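Local coordinates for protein putative peptidase (Chlamydophila abortus, PDB 3CE2) that probably acts as a zinc-dependent oligopeptidase of the M3B family that degrades small bioactive peptides, at residues 287-301 with 596-610. Numbering follows the deposited sequence.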
loop_
_atom_site.group_PDB
_atom_site.type_symbol
_atom_site.label_atom_id
_atom_site.label_comp_id
_atom_site.label_asym_id
_atom_site.label_seq_id
_atom_site.Cartn_x
_atom_site.Cartn_y
_atom_site.Cartn_z
ATOM N N ILE A 287 -8.057 -20.583 -3.139
ATOM C CA ILE A 287 -9.461 -20.175 -3.100
ATOM C C ILE A 287 -9.786 -19.224 -4.243
ATOM O O ILE A 287 -10.835 -19.333 -4.873
ATOM C CB ILE A 287 -9.886 -19.576 -1.736
ATOM C CG1 ILE A 287 -10.548 -20.643 -0.867
ATOM C CG2 ILE A 287 -10.946 -18.561 -1.938
ATOM C CD1 ILE A 287 -9.583 -21.701 -0.290
ATOM N N VAL A 288 -8.871 -18.304 -4.526
ATOM C CA VAL A 288 -9.106 -17.339 -5.574
ATOM C C VAL A 288 -9.212 -18.025 -6.935
ATOM O O VAL A 288 -10.143 -17.753 -7.686
ATOM C CB VAL A 288 -8.049 -16.228 -5.579
ATOM C CG1 VAL A 288 -8.157 -15.429 -6.850
ATOM C CG2 VAL A 288 -8.277 -15.304 -4.400
ATOM N N LYS A 289 -8.284 -18.927 -7.246
ATOM C CA LYS A 289 -8.389 -19.704 -8.485
ATOM C C LYS A 289 -9.716 -20.449 -8.591
ATOM O O LYS A 289 -10.329 -20.461 -9.650
ATOM C CB LYS A 289 -7.256 -20.715 -8.598
ATOM C CG LYS A 289 -5.919 -20.099 -8.909
ATOM C CD LYS A 289 -4.836 -21.169 -9.030
ATOM C CE LYS A 289 -3.474 -20.525 -9.239
ATOM N NZ LYS A 289 -2.431 -21.549 -9.527
ATOM N N LYS A 290 -10.163 -21.078 -7.502
ATOM C CA LYS A 290 -11.449 -21.759 -7.543
ATOM C C LYS A 290 -12.618 -20.801 -7.720
ATOM O O LYS A 290 -13.733 -21.262 -7.938
ATOM C CB LYS A 290 -11.690 -22.610 -6.308
ATOM C CG LYS A 290 -10.836 -23.866 -6.191
ATOM C CD LYS A 290 -11.221 -24.570 -4.915
ATOM C CE LYS A 290 -10.006 -25.100 -4.184
ATOM N NZ LYS A 290 -10.110 -24.875 -2.707
ATOM N N ASN A 291 -12.392 -19.485 -7.622
ATOM C CA ASN A 291 -13.470 -18.535 -7.902
ATOM C C ASN A 291 -13.279 -17.767 -9.181
ATOM O O ASN A 291 -13.988 -16.766 -9.431
ATOM C CB ASN A 291 -13.707 -17.578 -6.759
ATOM C CG ASN A 291 -14.137 -18.290 -5.495
ATOM O OD1 ASN A 291 -15.304 -18.264 -5.121
ATOM N ND2 ASN A 291 -13.190 -18.941 -4.839
ATOM N N SER A 292 -12.361 -18.277 -10.005
ATOM C CA SER A 292 -12.139 -17.755 -11.350
ATOM C C SER A 292 -13.449 -17.458 -12.045
ATOM O O SER A 292 -13.545 -16.483 -12.817
ATOM C CB SER A 292 -11.262 -18.687 -12.201
ATOM O OG SER A 292 -11.397 -20.066 -11.862
ATOM N N SER A 293 -14.468 -18.273 -11.756
ATOM C CA SER A 293 -15.782 -18.085 -12.380
ATOM C C SER A 293 -16.305 -16.666 -12.164
ATOM O O SER A 293 -17.095 -16.152 -12.955
ATOM C CB SER A 293 -16.795 -19.122 -11.889
ATOM O OG SER A 293 -16.953 -19.068 -10.476
ATOM N N LEU A 294 -15.852 -16.016 -11.098
ATOM C CA LEU A 294 -16.327 -14.668 -10.860
ATOM C C LEU A 294 -15.774 -13.727 -11.916
ATOM O O LEU A 294 -16.462 -12.824 -12.365
ATOM C CB LEU A 294 -16.003 -14.202 -9.442
ATOM C CG LEU A 294 -17.089 -14.533 -8.412
ATOM C CD1 LEU A 294 -16.942 -13.666 -7.208
ATOM C CD2 LEU A 294 -18.477 -14.331 -8.978
ATOM N N ILE A 295 -14.535 -13.961 -12.336
ATOM C CA ILE A 295 -13.974 -13.224 -13.454
ATOM C C ILE A 295 -14.850 -13.503 -14.668
ATOM O O ILE A 295 -15.371 -12.577 -15.295
ATOM C CB ILE A 295 -12.486 -13.623 -13.728
ATOM C CG1 ILE A 295 -11.573 -13.126 -12.614
ATOM C CG2 ILE A 295 -11.972 -13.052 -15.037
ATOM C CD1 ILE A 295 -10.239 -13.823 -12.621
ATOM N N THR A 296 -15.047 -14.782 -14.978
ATOM C CA THR A 296 -15.880 -15.143 -16.123
ATOM C C THR A 296 -17.204 -14.386 -16.106
ATOM O O THR A 296 -17.566 -13.769 -17.097
ATOM C CB THR A 296 -16.175 -16.624 -16.140
ATOM O OG1 THR A 296 -14.981 -17.355 -15.833
ATOM C CG2 THR A 296 -16.666 -17.020 -17.475
ATOM N N LYS A 297 -17.919 -14.398 -14.983
ATOM C CA LYS A 297 -19.212 -13.694 -14.921
ATOM C C LYS A 297 -19.088 -12.237 -15.303
ATOM O O LYS A 297 -19.773 -11.776 -16.215
ATOM C CB LYS A 297 -19.850 -13.775 -13.530
ATOM C CG LYS A 297 -20.920 -14.830 -13.381
ATOM C CD LYS A 297 -21.278 -15.043 -11.906
ATOM C CE LYS A 297 -22.352 -16.131 -11.729
ATOM N NZ LYS A 297 -22.301 -16.749 -10.375
ATOM N N TYR A 298 -18.208 -11.523 -14.596
ATOM C CA TYR A 298 -18.097 -10.069 -14.722
ATOM C C TYR A 298 -17.722 -9.646 -16.113
ATOM O O TYR A 298 -18.382 -8.783 -16.681
ATOM C CB TYR A 298 -17.076 -9.473 -13.741
ATOM C CG TYR A 298 -16.879 -7.976 -13.924
ATOM C CD1 TYR A 298 -17.978 -7.111 -13.999
ATOM C CD2 TYR A 298 -15.594 -7.421 -14.020
ATOM C CE1 TYR A 298 -17.808 -5.734 -14.163
ATOM C CE2 TYR A 298 -15.411 -6.042 -14.189
ATOM C CZ TYR A 298 -16.524 -5.211 -14.256
ATOM O OH TYR A 298 -16.351 -3.863 -14.405
ATOM N N PHE A 299 -16.665 -10.247 -16.659
ATOM C CA PHE A 299 -16.228 -9.917 -18.011
ATOM C C PHE A 299 -17.261 -10.172 -19.116
ATOM O O PHE A 299 -17.314 -9.412 -20.075
ATOM C CB PHE A 299 -14.894 -10.578 -18.346
ATOM C CG PHE A 299 -13.726 -10.006 -17.592
ATOM C CD1 PHE A 299 -13.855 -8.813 -16.871
ATOM C CD2 PHE A 299 -12.483 -10.633 -17.632
ATOM C CE1 PHE A 299 -12.779 -8.265 -16.169
ATOM C CE2 PHE A 299 -11.386 -10.098 -16.932
ATOM C CZ PHE A 299 -11.541 -8.907 -16.196
ATOM N N SER A 300 -18.094 -11.207 -19.004
ATOM C CA SER A 300 -19.105 -11.423 -20.053
ATOM C C SER A 300 -20.128 -10.311 -20.018
ATOM O O SER A 300 -20.651 -9.897 -21.056
ATOM C CB SER A 300 -19.842 -12.740 -19.888
ATOM O OG SER A 300 -19.117 -13.594 -19.046
ATOM N N ILE A 301 -20.451 -9.840 -18.824
ATOM C CA ILE A 301 -21.341 -8.707 -18.765
ATOM C C ILE A 301 -20.713 -7.592 -19.568
ATOM O O ILE A 301 -21.362 -6.982 -20.403
ATOM C CB ILE A 301 -21.546 -8.228 -17.341
ATOM C CG1 ILE A 301 -22.276 -9.300 -16.540
ATOM C CG2 ILE A 301 -22.294 -6.907 -17.337
ATOM C CD1 ILE A 301 -22.503 -8.907 -15.112
ATOM N N PHE A 596 -16.238 -12.297 -1.291
ATOM C CA PHE A 596 -16.887 -12.811 -2.491
ATOM C C PHE A 596 -18.394 -12.540 -2.519
ATOM O O PHE A 596 -18.970 -12.238 -3.573
ATOM C CB PHE A 596 -16.606 -14.298 -2.642
ATOM C CG PHE A 596 -15.204 -14.604 -3.067
ATOM C CD1 PHE A 596 -14.489 -13.708 -3.825
ATOM C CD2 PHE A 596 -14.622 -15.812 -2.757
ATOM C CE1 PHE A 596 -13.206 -13.992 -4.241
ATOM C CE2 PHE A 596 -13.336 -16.105 -3.170
ATOM C CZ PHE A 596 -12.628 -15.178 -3.917
ATOM N N CYS A 597 -19.025 -12.620 -1.357
ATOM C CA CYS A 597 -20.439 -12.266 -1.254
ATOM C C CYS A 597 -20.718 -10.866 -1.750
ATOM O O CYS A 597 -21.619 -10.634 -2.550
ATOM C CB CYS A 597 -20.921 -12.399 0.187
ATOM S SG CYS A 597 -21.124 -14.123 0.669
ATOM N N PHE A 598 -19.943 -9.926 -1.244
ATOM C CA PHE A 598 -20.058 -8.547 -1.652
ATOM C C PHE A 598 -19.920 -8.413 -3.169
ATOM O O PHE A 598 -20.682 -7.697 -3.815
ATOM C CB PHE A 598 -18.965 -7.738 -0.959
ATOM C CG PHE A 598 -19.039 -6.273 -1.225
ATOM C CD1 PHE A 598 -19.619 -5.416 -0.290
ATOM C CD2 PHE A 598 -18.529 -5.745 -2.400
ATOM C CE1 PHE A 598 -19.686 -4.059 -0.530
ATOM C CE2 PHE A 598 -18.600 -4.381 -2.652
ATOM C CZ PHE A 598 -19.182 -3.535 -1.720
ATOM N N ILE A 599 -18.945 -9.106 -3.737
ATOM C CA ILE A 599 -18.680 -8.972 -5.152
ATOM C C ILE A 599 -19.838 -9.563 -5.947
ATOM O O ILE A 599 -20.344 -8.937 -6.883
ATOM C CB ILE A 599 -17.344 -9.630 -5.495
ATOM C CG1 ILE A 599 -16.221 -8.877 -4.784
ATOM C CG2 ILE A 599 -17.093 -9.635 -6.970
ATOM C CD1 ILE A 599 -15.005 -9.696 -4.586
ATOM N N GLU A 600 -20.283 -10.749 -5.542
ATOM C CA GLU A 600 -21.387 -11.421 -6.202
ATOM C C GLU A 600 -22.602 -10.534 -6.240
ATOM O O GLU A 600 -23.287 -10.432 -7.266
ATOM C CB GLU A 600 -21.729 -12.690 -5.448
ATOM C CG GLU A 600 -22.843 -13.500 -6.053
ATOM C CD GLU A 600 -22.391 -14.294 -7.254
ATOM O OE1 GLU A 600 -21.429 -15.087 -7.114
ATOM O OE2 GLU A 600 -23.005 -14.125 -8.334
ATOM N N LYS A 601 -22.871 -9.868 -5.125
ATOM C CA LYS A 601 -24.048 -9.036 -5.070
ATOM C C LYS A 601 -23.954 -7.935 -6.106
ATOM O O LYS A 601 -24.936 -7.603 -6.765
ATOM C CB LYS A 601 -24.223 -8.427 -3.695
ATOM C CG LYS A 601 -25.564 -7.816 -3.530
ATOM C CD LYS A 601 -25.590 -6.833 -2.396
ATOM C CE LYS A 601 -26.893 -6.046 -2.461
ATOM N NZ LYS A 601 -26.774 -4.685 -1.893
ATOM N N LYS A 602 -22.760 -7.377 -6.256
ATOM C CA LYS A 602 -22.572 -6.226 -7.129
ATOM C C LYS A 602 -22.638 -6.669 -8.588
ATOM O O LYS A 602 -23.184 -5.954 -9.434
ATOM C CB LYS A 602 -21.224 -5.569 -6.844
ATOM C CG LYS A 602 -21.158 -4.830 -5.544
ATOM C CD LYS A 602 -21.634 -3.421 -5.683
ATOM C CE LYS A 602 -21.688 -2.725 -4.344
ATOM N NZ LYS A 602 -23.001 -3.042 -3.730
ATOM N N ILE A 603 -22.087 -7.848 -8.886
ATOM C CA ILE A 603 -22.164 -8.365 -10.244
ATOM C C ILE A 603 -23.627 -8.555 -10.638
ATOM O O ILE A 603 -24.011 -8.235 -11.756
ATOM C CB ILE A 603 -21.396 -9.687 -10.409
ATOM C CG1 ILE A 603 -19.898 -9.455 -10.205
ATOM C CG2 ILE A 603 -21.649 -10.291 -11.778
ATOM C CD1 ILE A 603 -19.073 -10.694 -10.347
ATOM N N GLN A 604 -24.443 -9.047 -9.707
ATOM C CA GLN A 604 -25.867 -9.249 -9.977
ATOM C C GLN A 604 -26.613 -7.945 -10.146
ATOM O O GLN A 604 -27.427 -7.833 -11.050
ATOM C CB GLN A 604 -26.542 -10.093 -8.899
ATOM C CG GLN A 604 -26.245 -11.579 -9.005
ATOM C CD GLN A 604 -26.639 -12.336 -7.728
ATOM O OE1 GLN A 604 -26.324 -13.524 -7.570
ATOM N NE2 GLN A 604 -27.325 -11.644 -6.811
ATOM N N GLU A 605 -26.353 -6.949 -9.300
ATOM C CA GLU A 605 -26.980 -5.636 -9.538
ATOM C C GLU A 605 -26.691 -5.176 -10.957
ATOM O O GLU A 605 -27.588 -4.762 -11.669
ATOM C CB GLU A 605 -26.486 -4.563 -8.573
ATOM C CG GLU A 605 -26.858 -4.774 -7.128
ATOM C CD GLU A 605 -26.511 -3.567 -6.266
ATOM O OE1 GLU A 605 -26.478 -2.442 -6.817
ATOM O OE2 GLU A 605 -26.284 -3.739 -5.043
ATOM N N LEU A 606 -25.427 -5.267 -11.364
ATOM C CA LEU A 606 -24.998 -4.745 -12.659
ATOM C C LEU A 606 -25.668 -5.520 -13.773
ATOM O O LEU A 606 -26.160 -4.945 -14.755
ATOM C CB LEU A 606 -23.480 -4.856 -12.812
ATOM C CG LEU A 606 -22.962 -4.458 -14.201
ATOM C CD1 LEU A 606 -23.172 -2.981 -14.445
ATOM C CD2 LEU A 606 -21.499 -4.806 -14.390
ATOM N N SER A 607 -25.674 -6.837 -13.593
ATOM C CA SER A 607 -26.208 -7.773 -14.563
ATOM C C SER A 607 -27.669 -7.487 -14.885
ATOM O O SER A 607 -28.094 -7.605 -16.020
ATOM C CB SER A 607 -26.061 -9.196 -14.050
ATOM O OG SER A 607 -26.156 -10.101 -15.119
ATOM N N SER A 608 -28.445 -7.091 -13.899
ATOM C CA SER A 608 -29.823 -6.793 -14.193
ATOM C C SER A 608 -30.072 -5.292 -14.445
ATOM O O SER A 608 -31.205 -4.831 -14.436
ATOM C CB SER A 608 -30.743 -7.376 -13.116
ATOM O OG SER A 608 -30.421 -6.849 -11.849
ATOM N N LEU A 609 -29.022 -4.521 -14.685
ATOM C CA LEU A 609 -29.236 -3.157 -15.150
ATOM C C LEU A 609 -29.219 -3.166 -16.669
ATOM O O LEU A 609 -29.826 -2.318 -17.323
ATOM C CB LEU A 609 -28.181 -2.200 -14.605
ATOM C CG LEU A 609 -28.386 -1.672 -13.189
ATOM C CD1 LEU A 609 -27.440 -0.513 -12.943
ATOM C CD2 LEU A 609 -29.812 -1.242 -12.970
ATOM N N ILE A 610 -28.524 -4.139 -17.237
ATOM C CA ILE A 610 -28.594 -4.338 -18.672
ATOM C C ILE A 610 -29.966 -4.922 -19.094
ATOM O O ILE A 610 -30.161 -6.146 -19.190
ATOM C CB ILE A 610 -27.458 -5.247 -19.144
ATOM C CG1 ILE A 610 -26.183 -5.002 -18.296
ATOM C CG2 ILE A 610 -27.287 -5.135 -20.687
ATOM C CD1 ILE A 610 -25.658 -3.549 -18.253
#
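I603 and L294 interlock across two nearly parallel helices, 292-301 and 596-607, whose axes come within 10.4 Å of each other at a crossing angle of 21°. The pair illustrates knobs-into-holes packing worked in both directions: L294 sits among F596, I599, E600 and I603, and I603 fills the hole formed by L294, K297, Y298 and I301. The two knobs meet through their methyls, L294 CD2 lying 3.9 Å from I603 CD1. Further along, I301 splits its branches: CD1 reaches I603 CG2 at 3.7 Å and also S607 CB, whereas CG2, anti to the backbone N, turns to L606 CD2. That same L606 methyl stands in the plane of the Y298 ring, at its edge, 3.8 Å from CE1. At the other end F596 extends to the turn between helices 278-289 and 292-306. N291 lies over one face of its ring, with CB 4.2 Å from the ring centroid and amide and ring planes 32° apart, while methyls of I287 and V288 border the ring edge.

The solvent side is looser. Exposed K297, extended beyond CG, reaches the carboxylate of E600, which bends back at chi2 (77°); NZ to OE2 is 3.4 Å, a salt bridge whose hydrogen bond is weak, beside the apolar seam.

Beyond the pair, helix 451-487 receives V288 and Y298, the latter through a hydrogen bond to D463 and a near-parallel meeting with F466. F598 packs on helix 536-553, so helix 590-607 touches both that helix and helix 292-306, away from the zinc sites.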